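Esterase (Thermotoga maritima, PDB 3DOH) probably hydrolyses carboxylic esters as a thermostable carboxylesterase that joins an immunoglobulin-like domain to an alpha/beta-hydrolase domain. Local coordinates at residues 264-269 with 288-293. Residues are numbered along the deposited sequence; the frame is centred on the assembly and turned at random.
Sequences RIYITG and FAAAIP
Ile267 O takes the backbone N-H of Ile292 at 2.9 Å (N to O), with the CA-H of Ala291 coming in beside it. The same residue's N donates to Ala290 O in the carbonyl plane, at 3.0 Å. Ala289 N reaches Ile265 O from above the carbonyl plane (39° out of it), while the Phe288 ring turns its edge to the same oxygen. These parallel strands belong to a beta-alpha-beta crossover of the alpha/beta-hydrolase fold, connected through helix 272-283; Gly269 probably opens the GxSxG nucleophile elbow. Ile267 extends CG1 away from its backbone N (chi1 -175°), which sets CG2 over one face of the Phe288 ring, 4.0 Å from the centroid in a CH-pi contact, and Ile267 CD1 lies 3.7 Å from Phe288 CE1. Ile265 CG2 meets CD1 of this ring, which also packs against helices 242-257 and 272-283. A serine in place of Phe288 would probably open a gap between the sheet and these helices and leave the methyls of Ile265 and Ile267 without their packing partner. Tyr266 lies on the other face of the sheet, and Ala289 CB, pointing toward the neighbouring strand, comes 3.6 Å from Tyr266 CE1; the tyrosine hydroxyl bonds Gln378 O, and helix 369-376 covers Ala290 and Ile292.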
# COMPACT_ATOMS: atom_id res chain seq x y z
N ARG A 264 -46.61 13.37 26.51
CA ARG A 264 -45.35 13.18 25.81
C ARG A 264 -44.91 11.72 25.85
O ARG A 264 -43.80 11.41 26.27
CB ARG A 264 -44.26 14.07 26.41
CG ARG A 264 -44.66 15.53 26.56
CD ARG A 264 -43.51 16.46 26.21
NE ARG A 264 -42.83 16.96 27.39
CZ ARG A 264 -41.53 17.20 27.47
NH1 ARG A 264 -40.75 16.97 26.42
NH2 ARG A 264 -40.99 17.66 28.59
N ILE A 265 -45.80 10.83 25.42
CA ILE A 265 -45.42 9.44 25.19
C ILE A 265 -45.09 9.33 23.70
O ILE A 265 -45.98 9.37 22.83
CB ILE A 265 -46.54 8.43 25.63
CG1 ILE A 265 -46.73 8.50 27.14
CG2 ILE A 265 -46.15 6.98 25.26
CD1 ILE A 265 -48.05 7.89 27.57
N TYR A 266 -43.81 9.23 23.41
CA TYR A 266 -43.31 9.19 22.06
C TYR A 266 -43.11 7.73 21.72
O TYR A 266 -43.08 6.88 22.59
CB TYR A 266 -41.99 9.90 22.02
CG TYR A 266 -42.02 11.33 22.56
CD1 TYR A 266 -42.94 12.26 22.09
CD2 TYR A 266 -41.08 11.79 23.50
CE1 TYR A 266 -42.96 13.56 22.55
CE2 TYR A 266 -41.09 13.11 23.96
CZ TYR A 266 -42.04 13.98 23.48
OH TYR A 266 -42.09 15.31 23.90
N ILE A 267 -43.00 7.43 20.44
CA ILE A 267 -42.83 6.04 20.04
C ILE A 267 -42.03 5.89 18.74
O ILE A 267 -42.31 6.61 17.78
CB ILE A 267 -44.19 5.30 19.91
CG1 ILE A 267 -43.98 3.81 19.60
CG2 ILE A 267 -45.09 6.00 18.88
CD1 ILE A 267 -45.14 2.95 20.05
N THR A 268 -41.07 4.97 18.74
CA THR A 268 -40.25 4.69 17.60
C THR A 268 -39.89 3.21 17.59
O THR A 268 -39.87 2.55 18.64
CB THR A 268 -38.94 5.59 17.58
OG1 THR A 268 -38.12 5.26 16.44
CG2 THR A 268 -38.13 5.39 18.86
N GLY A 269 -39.61 2.69 16.40
CA GLY A 269 -39.16 1.35 16.21
C GLY A 269 -38.71 1.20 14.77
O GLY A 269 -38.99 2.06 13.94
N PHE A 288 -50.20 8.75 21.69
CA PHE A 288 -48.82 9.19 21.44
C PHE A 288 -48.69 10.64 20.98
O PHE A 288 -49.50 11.14 20.23
CB PHE A 288 -48.15 8.24 20.46
CG PHE A 288 -48.23 6.78 20.87
CD1 PHE A 288 -47.37 6.26 21.83
CD2 PHE A 288 -49.15 5.93 20.27
CE1 PHE A 288 -47.42 4.92 22.20
CE2 PHE A 288 -49.22 4.59 20.62
CZ PHE A 288 -48.37 4.08 21.59
N ALA A 289 -47.65 11.31 21.48
CA ALA A 289 -47.36 12.71 21.13
C ALA A 289 -46.62 12.87 19.76
O ALA A 289 -46.83 13.86 19.06
CB ALA A 289 -46.54 13.35 22.24
N ALA A 290 -45.79 11.89 19.43
CA ALA A 290 -45.01 11.90 18.20
C ALA A 290 -44.34 10.54 17.98
O ALA A 290 -44.05 9.82 18.93
CB ALA A 290 -43.97 13.00 18.25
N ALA A 291 -44.11 10.21 16.71
CA ALA A 291 -43.64 8.90 16.33
C ALA A 291 -42.45 9.04 15.39
O ALA A 291 -42.41 9.97 14.58
CB ALA A 291 -44.75 8.18 15.64
N ILE A 292 -41.48 8.14 15.49
CA ILE A 292 -40.43 7.98 14.46
C ILE A 292 -40.43 6.51 14.00
O ILE A 292 -39.77 5.65 14.61
CB ILE A 292 -39.03 8.42 14.96
CG1 ILE A 292 -39.07 9.85 15.49
CG2 ILE A 292 -37.93 8.19 13.90
CD1 ILE A 292 -37.83 10.25 16.35
N PRO A 293 -41.21 6.19 12.96
CA PRO A 293 -41.20 4.90 12.28
C PRO A 293 -40.12 4.72 11.20
O PRO A 293 -40.20 5.35 10.13
CB PRO A 293 -42.57 4.85 11.64
CG PRO A 293 -42.91 6.26 11.38
CD PRO A 293 -42.25 7.08 12.43